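Local coordinates for protein LbpB B-lobe (Moraxella bovis, PDB 3UAQ) that probably binds host lactoferrin as a bacterial surface lipoprotein, of which this is the N-lobe with its beta barrel, at residues D243-Q257 against T266-K278. Residues are numbered along the deposited sequence; the frame is centred on the assembly and turned at random.
Sequences DFDAKKLTGTLSTKQ and TYVDRYDIDATIK
Leu249 packs on Ala275 and Ile277, and Leu253 on Tyr271 and Ile273, on the buried face of an antiparallel beta hairpin. Its strands, 248-257 and 266-278, are neighbours in the N-lobe beta barrel. On this face Leu253 CD2 lies 3.7 Å from Ile273 CD1, the two side chains crossing at about a right angle. Leu249 CB packs 3.8 Å from Ile277 CG1. Phe282 of the next strand touches Leu249, Ala275 and Ile277, and Trp177 touches Leu253.

The other face is polar and more open to solvent. Lys248 curls toward strand 266-278 through bends at chi2 and chi3 (-67° and -69°). This brings Lys248 NZ to Asp274 OD1 at 2.7 Å, a salt bridge met on the syn side but 34° out of the carboxylate plane. Thr252 lies alongside Asp272, and Thr252 OG1 donates to Asp272 OD1 at 2.8 Å, nearly along the C-O axis. Asp272 OD2 forms a salt bridge with Lys289. Further along, Lys256 CB sits over one face of the Tyr267 ring, 3.8 Å from its centroid.

A classic beta bulge shifts the register between Leu253 and Ser254. Here Leu253 O accepts two backbone bonds in its carbonyl plane, from Arg270 N at 2.9 Å and Tyr271 N at 3.2 Å.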
ATOM      1  N   ASP A 243      15.002 -18.604 -19.361  1.00 49.90           N
ATOM      2  CA  ASP A 243      15.058 -19.612 -20.411  1.00 49.96           C
ATOM      3  C   ASP A 243      14.714 -20.970 -19.799  1.00 56.03           C
ATOM      4  O   ASP A 243      15.581 -21.643 -19.226  1.00 58.35           O
ATOM      5  CB  ASP A 243      16.449 -19.653 -21.045  1.00 48.28           C
ATOM      6  CG  ASP A 243      16.476 -20.428 -22.353  1.00 58.58           C
ATOM      7  OD1 ASP A 243      15.533 -21.208 -22.607  1.00 68.43           O
ATOM      8  OD2 ASP A 243      17.447 -20.267 -23.122  1.00 58.14           O
ATOM      9  N   PHE A 244      13.445 -21.360 -19.911  1.00 53.59           N
ATOM     10  CA  PHE A 244      12.968 -22.616 -19.337  1.00 60.92           C
ATOM     11  C   PHE A 244      13.474 -23.818 -20.129  1.00 57.95           C
ATOM     12  O   PHE A 244      13.430 -24.955 -19.654  1.00 53.18           O
ATOM     13  CB  PHE A 244      11.437 -22.636 -19.271  1.00 59.58           C
ATOM     14  CG  PHE A 244      10.850 -21.497 -18.487  1.00 56.00           C
ATOM     15  CD1 PHE A 244      11.014 -21.424 -17.110  1.00 51.08           C
ATOM     16  CD2 PHE A 244      10.133 -20.496 -19.128  1.00 49.73           C
ATOM     17  CE1 PHE A 244      10.475 -20.371 -16.387  1.00 48.95           C
ATOM     18  CE2 PHE A 244       9.589 -19.442 -18.409  1.00 45.54           C
ATOM     19  CZ  PHE A 244       9.761 -19.380 -17.040  1.00 49.55           C
ATOM     20  N   ASP A 245      13.950 -23.561 -21.341  1.00 54.60           N
ATOM     21  CA  ASP A 245      14.518 -24.619 -22.164  1.00 64.72           C
ATOM     22  C   ASP A 245      15.967 -24.897 -21.771  1.00 60.69           C
ATOM     23  O   ASP A 245      16.349 -26.042 -21.540  1.00 58.52           O
ATOM     24  CB  ASP A 245      14.418 -24.257 -23.647  1.00 70.57           C
ATOM     25  CG  ASP A 245      12.979 -24.130 -24.119  1.00 67.54           C
ATOM     26  OD1 ASP A 245      12.068 -24.587 -23.389  1.00 51.63           O
ATOM     27  OD2 ASP A 245      12.764 -23.574 -25.220  1.00 64.01           O
ATOM     28  N   ALA A 246      16.766 -23.839 -21.691  1.00 58.54           N
ATOM     29  CA  ALA A 246      18.163 -23.963 -21.293  1.00 58.51           C
ATOM     30  C   ALA A 246      18.285 -24.126 -19.777  1.00 62.74           C
ATOM     31  O   ALA A 246      19.372 -24.396 -19.259  1.00 61.98           O
ATOM     32  CB  ALA A 246      18.968 -22.754 -21.780  1.00 49.98           C
ATOM     33  N   LYS A 247      17.163 -23.966 -19.076  1.00 60.34           N
ATOM     34  CA  LYS A 247      17.136 -24.039 -17.616  1.00 57.78           C
ATOM     35  C   LYS A 247      18.022 -22.967 -16.974  1.00 51.62           C
ATOM     36  O   LYS A 247      18.774 -23.248 -16.033  1.00 37.46           O
ATOM     37  CB  LYS A 247      17.538 -25.438 -17.131  1.00 57.04           C
ATOM     38  CG  LYS A 247      16.368 -26.314 -16.685  1.00 61.94           C
ATOM     39  CD  LYS A 247      15.638 -26.944 -17.861  1.00 65.55           C
ATOM     40  CE  LYS A 247      16.283 -28.275 -18.272  1.00 70.06           C
ATOM     41  NZ  LYS A 247      15.847 -29.409 -17.393  1.00 73.48           N
ATOM     42  N   LYS A 248      17.916 -21.741 -17.482  1.00 48.14           N
ATOM     43  CA  LYS A 248      18.750 -20.640 -17.004  1.00 48.45           C
ATOM     44  C   LYS A 248      17.920 -19.425 -16.616  1.00 48.28           C
ATOM     45  O   LYS A 248      16.853 -19.173 -17.187  1.00 50.57           O
ATOM     46  CB  LYS A 248      19.792 -20.251 -18.058  1.00 52.83           C
ATOM     47  CG  LYS A 248      20.941 -21.242 -18.197  1.00 68.03           C
ATOM     48  CD  LYS A 248      21.804 -21.278 -16.938  1.00 76.65           C
ATOM     49  CE  LYS A 248      22.590 -19.994 -16.763  1.00 70.93           C
ATOM     50  NZ  LYS A 248      23.415 -20.017 -15.527  1.00 67.75           N
ATOM     51  N   LEU A 249      18.419 -18.671 -15.644  1.00 42.78           N
ATOM     52  CA  LEU A 249      17.713 -17.491 -15.160  1.00 41.19           C
ATOM     53  C   LEU A 249      18.687 -16.328 -14.977  1.00 42.19           C
ATOM     54  O   LEU A 249      19.464 -16.309 -14.023  1.00 50.41           O
ATOM     55  CB  LEU A 249      16.998 -17.813 -13.846  1.00 41.44           C
ATOM     56  CG  LEU A 249      15.951 -16.814 -13.348  1.00 41.69           C
ATOM     57  CD1 LEU A 249      16.558 -15.828 -12.368  1.00 45.15           C
ATOM     58  CD2 LEU A 249      15.297 -16.090 -14.513  1.00 46.48           C
ATOM     59  N   THR A 250      18.652 -15.371 -15.902  1.00 43.39           N
ATOM     60  CA  THR A 250      19.574 -14.235 -15.873  1.00 41.19           C
ATOM     61  C   THR A 250      18.874 -12.936 -15.517  1.00 44.18           C
ATOM     62  O   THR A 250      17.657 -12.895 -15.375  1.00 57.39           O
ATOM     63  CB  THR A 250      20.275 -14.036 -17.219  1.00 34.66           C
ATOM     64  OG1 THR A 250      19.557 -14.729 -18.243  1.00 46.25           O
ATOM     65  CG2 THR A 250      21.696 -14.561 -17.158  1.00 30.31           C
ATOM     66  N   GLY A 251      19.649 -11.866 -15.384  1.00 36.32           N
ATOM     67  CA  GLY A 251      19.066 -10.572 -15.105  1.00 38.40           C
ATOM     68  C   GLY A 251      20.000  -9.567 -14.467  1.00 38.12           C
ATOM     69  O   GLY A 251      21.136  -9.883 -14.107  1.00 50.08           O
ATOM     70  N   THR A 252      19.506  -8.342 -14.326  1.00 26.42           N
ATOM     71  CA  THR A 252      20.313  -7.247 -13.822  1.00 27.87           C
ATOM     72  C   THR A 252      19.509  -6.369 -12.868  1.00 32.60           C
ATOM     73  O   THR A 252      18.341  -6.067 -13.123  1.00 37.82           O
ATOM     74  CB  THR A 252      20.841  -6.394 -14.984  1.00 35.74           C
ATOM     75  OG1 THR A 252      21.471  -7.248 -15.950  1.00 45.96           O
ATOM     76  CG2 THR A 252      21.835  -5.338 -14.493  1.00 30.07           C
ATOM     77  N   LEU A 253      20.143  -5.974 -11.767  1.00 30.41           N
ATOM     78  CA  LEU A 253      19.539  -5.050 -10.812  1.00 31.59           C
ATOM     79  C   LEU A 253      20.326  -3.747 -10.837  1.00 40.10           C
ATOM     80  O   LEU A 253      21.542  -3.746 -10.644  1.00 40.79           O
ATOM     81  CB  LEU A 253      19.574  -5.627  -9.400  1.00 21.09           C
ATOM     82  CG  LEU A 253      19.448  -7.142  -9.289  1.00 24.30           C
ATOM     83  CD1 LEU A 253      19.760  -7.610  -7.868  1.00 36.76           C
ATOM     84  CD2 LEU A 253      18.064  -7.594  -9.726  1.00 27.81           C
ATOM     85  N   SER A 254      19.632  -2.641 -11.079  1.00 48.46           N
ATOM     86  CA  SER A 254      20.283  -1.344 -11.190  1.00 44.02           C
ATOM     87  C   SER A 254      19.639  -0.338 -10.251  1.00 39.07           C
ATOM     88  O   SER A 254      18.580  -0.597  -9.676  1.00 48.97           O
ATOM     89  CB  SER A 254      20.237  -0.836 -12.634  1.00 47.24           C
ATOM     90  OG  SER A 254      19.327  -1.591 -13.419  1.00 57.88           O
ATOM     91  N   THR A 255      20.287   0.808 -10.094  1.00 31.41           N
ATOM     92  CA  THR A 255      19.765   1.855  -9.231  1.00 26.75           C
ATOM     93  C   THR A 255      19.601   3.151 -10.005  1.00 35.99           C
ATOM     94  O   THR A 255      20.488   3.553 -10.768  1.00 38.22           O
ATOM     95  CB  THR A 255      20.682   2.112  -8.027  1.00 26.65           C
ATOM     96  OG1 THR A 255      20.882   0.890  -7.304  1.00 36.38           O
ATOM     97  CG2 THR A 255      20.066   3.164  -7.098  1.00 21.71           C
ATOM     98  N   LYS A 256      18.454   3.793  -9.812  1.00 40.93           N
ATOM     99  CA  LYS A 256      18.224   5.119 -10.367  1.00 36.80           C
ATOM    100  C   LYS A 256      18.942   6.177  -9.535  1.00 37.91           C
ATOM    101  O   LYS A 256      18.661   6.344  -8.348  1.00 47.31           O
ATOM    102  CB  LYS A 256      16.723   5.434 -10.426  1.00 30.33           C
ATOM    103  CG  LYS A 256      16.397   6.905 -10.206  1.00 29.89           C
ATOM    104  CD  LYS A 256      14.985   7.258 -10.669  1.00 25.06           C
ATOM    105  CE  LYS A 256      13.958   6.287 -10.132  1.00 27.22           C
ATOM    106  NZ  LYS A 256      12.621   6.933  -9.972  1.00 26.41           N
ATOM    107  N   GLN A 257      19.890   6.863 -10.163  1.00 38.26           N
ATOM    108  CA  GLN A 257      20.480   8.077  -9.627  1.00 36.10           C
ATOM    109  C   GLN A 257      19.896   9.273 -10.370  1.00 32.47           C
ATOM    110  O   GLN A 257      19.654   9.211 -11.580  1.00 25.17           O
ATOM    111  CB  GLN A 257      21.996   8.079  -9.810  1.00 43.40           C
ATOM    112  CG  GLN A 257      22.628   6.711  -9.921  1.00 59.77           C
ATOM    113  CD  GLN A 257      23.613   6.436  -8.805  1.00 64.26           C
ATOM    114  OE1 GLN A 257      23.539   5.402  -8.146  1.00 74.24           O
ATOM    115  NE2 GLN A 257      24.531   7.366  -8.576  1.00 59.65           N
ATOM    116  N   THR A 266      19.146   8.531 -14.343  1.00 35.35           N
ATOM    117  CA  THR A 266      20.168   7.627 -14.855  1.00 30.65           C
ATOM    118  C   THR A 266      20.196   6.313 -14.061  1.00 39.03           C
ATOM    119  O   THR A 266      19.783   6.269 -12.911  1.00 28.69           O
ATOM    120  CB  THR A 266      21.553   8.309 -14.846  1.00 29.07           C
ATOM    121  OG1 THR A 266      22.080   8.343 -16.180  1.00 40.93           O
ATOM    122  CG2 THR A 266      22.521   7.573 -13.920  1.00 34.61           C
ATOM    123  N   TYR A 267      20.657   5.233 -14.677  1.00 42.94           N
ATOM    124  CA  TYR A 267      20.687   3.952 -13.980  1.00 38.69           C
ATOM    125  C   TYR A 267      22.079   3.330 -13.956  1.00 50.15           C
ATOM    126  O   TYR A 267      22.770   3.285 -14.979  1.00 55.08           O
ATOM    127  CB  TYR A 267      19.671   2.985 -14.589  1.00 33.87           C
ATOM    128  CG  TYR A 267      18.258   3.203 -14.090  1.00 43.88           C
ATOM    129  CD1 TYR A 267      17.437   4.169 -14.658  1.00 36.79           C
ATOM    130  CD2 TYR A 267      17.748   2.447 -13.044  1.00 42.67           C
ATOM    131  CE1 TYR A 267      16.147   4.367 -14.203  1.00 34.86           C
ATOM    132  CE2 TYR A 267      16.462   2.638 -12.586  1.00 40.33           C
ATOM    133  CZ  TYR A 267      15.662   3.598 -13.167  1.00 41.65           C
ATOM    134  OH  TYR A 267      14.374   3.794 -12.710  1.00 45.73           O
ATOM    135  N   VAL A 268      22.490   2.870 -12.777  1.00 50.45           N
ATOM    136  CA  VAL A 268      23.779   2.202 -12.632  1.00 40.54           C
ATOM    137  C   VAL A 268      23.587   0.739 -12.244  1.00 42.29           C
ATOM    138  O   VAL A 268      22.912   0.437 -11.258  1.00 43.01           O
ATOM    139  CB  VAL A 268      24.659   2.901 -11.592  1.00 33.04           C
ATOM    140  CG1 VAL A 268      23.808   3.396 -10.439  1.00 44.50           C
ATOM    141  CG2 VAL A 268      25.740   1.958 -11.102  1.00 35.03           C
ATOM    142  N   ASP A 269      24.172  -0.165 -13.027  1.00 38.20           N
ATOM    143  CA  ASP A 269      24.050  -1.593 -12.747  1.00 36.11           C
ATOM    144  C   ASP A 269      24.870  -1.978 -11.514  1.00 41.74           C
ATOM    145  O   ASP A 269      26.069  -1.693 -11.432  1.00 35.27           O
ATOM    146  CB  ASP A 269      24.460  -2.431 -13.964  1.00 37.22           C
ATOM    147  CG  ASP A 269      23.533  -2.228 -15.150  1.00 47.86           C
ATOM    148  OD1 ASP A 269      22.426  -1.684 -14.950  1.00 49.03           O
ATOM    149  OD2 ASP A 269      23.908  -2.613 -16.282  1.00 49.06           O
ATOM    150  N   ARG A 270      24.208  -2.614 -10.552  1.00 42.49           N
ATOM    151  CA  ARG A 270      24.859  -3.051  -9.323  1.00 34.98           C
ATOM    152  C   ARG A 270      25.188  -4.533  -9.384  1.00 36.92           C
ATOM    153  O   ARG A 270      26.286  -4.951  -9.018  1.00 57.47           O
ATOM    154  CB  ARG A 270      23.953  -2.789  -8.122  1.00 28.01           C
ATOM    155  CG  ARG A 270      23.571  -1.330  -7.923  1.00 30.40           C
ATOM    156  CD  ARG A 270      24.732  -0.513  -7.372  1.00 36.94           C
ATOM    157  NE  ARG A 270      24.273   0.731  -6.754  1.00 42.44           N
ATOM    158  CZ  ARG A 270      25.030   1.814  -6.598  1.00 43.04           C
ATOM    159  NH1 ARG A 270      26.288   1.813  -7.020  1.00 38.59           N
ATOM    160  NH2 ARG A 270      24.526   2.900  -6.026  1.00 44.42           N
ATOM    161  N   TYR A 271      24.228  -5.324  -9.852  1.00 30.99           N
ATOM    162  CA  TYR A 271      24.354  -6.778  -9.854  1.00 29.27           C
ATOM    163  C   TYR A 271      23.805  -7.414 -11.125  1.00 36.26           C
ATOM    164  O   TYR A 271      22.692  -7.102 -11.564  1.00 45.31           O
ATOM    165  CB  TYR A 271      23.612  -7.383  -8.653  1.00 34.47           C
ATOM    166  CG  TYR A 271      24.229  -7.067  -7.307  1.00 42.37           C
ATOM    167  CD1 TYR A 271      23.751  -6.021  -6.528  1.00 40.19           C
ATOM    168  CD2 TYR A 271      25.287  -7.820  -6.813  1.00 42.06           C
ATOM    169  CE1 TYR A 271      24.311  -5.731  -5.290  1.00 35.93           C
ATOM    170  CE2 TYR A 271      25.852  -7.535  -5.581  1.00 44.92           C
ATOM    171  CZ  TYR A 271      25.363  -6.490  -4.822  1.00 43.07           C
ATOM    172  OH  TYR A 271      25.932  -6.212  -3.597  1.00 46.75           O
ATOM    173  N   ASP A 272      24.595  -8.303 -11.716  1.00 37.45           N
ATOM    174  CA  ASP A 272      24.077  -9.237 -12.703  1.00 37.71           C
ATOM    175  C   ASP A 272      23.622 -10.487 -11.972  1.00 42.62           C
ATOM    176  O   ASP A 272      24.035 -10.734 -10.839  1.00 48.67           O
ATOM    177  CB  ASP A 272      25.147  -9.597 -13.734  1.00 43.81           C
ATOM    178  CG  ASP A 272      25.089  -8.713 -14.967  1.00 54.71           C
ATOM    179  OD1 ASP A 272      23.985  -8.235 -15.303  1.00 56.17           O
ATOM    180  OD2 ASP A 272      26.149  -8.497 -15.597  1.00 57.24           O
ATOM    181  N   ILE A 273      22.767 -11.271 -12.615  1.00 43.78           N
ATOM    182  CA  ILE A 273      22.273 -12.493 -11.999  1.00 41.07           C
ATOM    183  C   ILE A 273      22.547 -13.707 -12.884  1.00 49.72           C
ATOM    184  O   ILE A 273      22.493 -13.623 -14.118  1.00 51.93           O
ATOM    185  CB  ILE A 273      20.778 -12.386 -11.671  1.00 38.26           C
ATOM    186  CG1 ILE A 273      20.511 -11.086 -10.912  1.00 33.46           C
ATOM    187  CG2 ILE A 273      20.317 -13.593 -10.867  1.00 39.06           C
ATOM    188  CD1 ILE A 273      19.206 -11.073 -10.158  1.00 26.57           C
ATOM    189  N   ASP A 274      22.855 -14.831 -12.245  1.00 47.61           N
ATOM    190  CA  ASP A 274      23.249 -16.033 -12.963  1.00 49.35           C
ATOM    191  C   ASP A 274      22.782 -17.267 -12.201  1.00 48.54           C
ATOM    192  O   ASP A 274      23.488 -17.779 -11.334  1.00 51.52           O
ATOM    193  CB  ASP A 274      24.765 -16.062 -13.150  1.00 64.59           C
ATOM    194  CG  ASP A 274      25.224 -17.238 -13.978  1.00 79.25           C
ATOM    195  OD1 ASP A 274      24.457 -17.670 -14.867  1.00 86.27           O
ATOM    196  OD2 ASP A 274      26.349 -17.727 -13.740  1.00 79.43           O
ATOM    197  N   ALA A 275      21.586 -17.743 -12.524  1.00 49.84           N
ATOM    198  CA  ALA A 275      20.995 -18.851 -11.784  1.00 50.88           C
ATOM    199  C   ALA A 275      20.561 -20.013 -12.678  1.00 49.88           C
ATOM    200  O   ALA A 275      20.181 -19.823 -13.841  1.00 50.72           O
ATOM    201  CB  ALA A 275      19.830 -18.363 -10.936  1.00 48.34           C
ATOM    202  N   THR A 276      20.625 -21.218 -12.124  1.00 40.01           N
ATOM    203  CA  THR A 276      20.092 -22.388 -12.799  1.00 46.68           C
ATOM    204  C   THR A 276      18.670 -22.655 -12.320  1.00 45.62           C
ATOM    205  O   THR A 276      18.359 -22.485 -11.139  1.00 50.09           O
ATOM    206  CB  THR A 276      20.969 -23.633 -12.560  1.00 46.40           C
ATOM    207  OG1 THR A 276      22.209 -23.498 -13.272  1.00 39.71           O
ATOM    208  CG2 THR A 276      20.246 -24.897 -13.037  1.00 36.34           C
ATOM    209  N   ILE A 277      17.811 -23.062 -13.252  1.00 53.15           N
ATOM    210  CA  ILE A 277      16.416 -23.365 -12.942  1.00 52.98           C
ATOM    211  C   ILE A 277      16.189 -24.867 -12.832  1.00 51.96           C
ATOM    212  O   ILE A 277      16.630 -25.640 -13.687  1.00 45.36           O
ATOM    213  CB  ILE A 277      15.456 -22.799 -14.011  1.00 47.30           C
ATOM    214  CG1 ILE A 277      15.578 -21.277 -14.083  1.00 43.30           C
ATOM    215  CG2 ILE A 277      14.015 -23.205 -13.712  1.00 38.90           C
ATOM    216  CD1 ILE A 277      14.671 -20.654 -15.109  1.00 37.23           C
ATOM    217  N   LYS A 278      15.486 -25.270 -11.779  1.00 51.49           N
ATOM    218  CA  LYS A 278      15.196 -26.674 -11.534  1.00 58.53           C
ATOM    219  C   LYS A 278      13.856 -26.801 -10.819  1.00 55.53           C
ATOM    220  O   LYS A 278      13.769 -26.589  -9.610  1.00 56.24           O
ATOM    221  CB  LYS A 278      16.307 -27.310 -10.698  1.00 62.14           C
ATOM    222  CG  LYS A 278      16.118 -28.793 -10.466  1.00 71.46           C
ATOM    223  CD  LYS A 278      17.221 -29.361  -9.596  1.00 77.33           C
ATOM    224  CE  LYS A 278      16.998 -30.836  -9.368  1.00 80.39           C
ATOM    225  NZ  LYS A 278      15.698 -31.133  -8.699  1.00 76.56           N
TER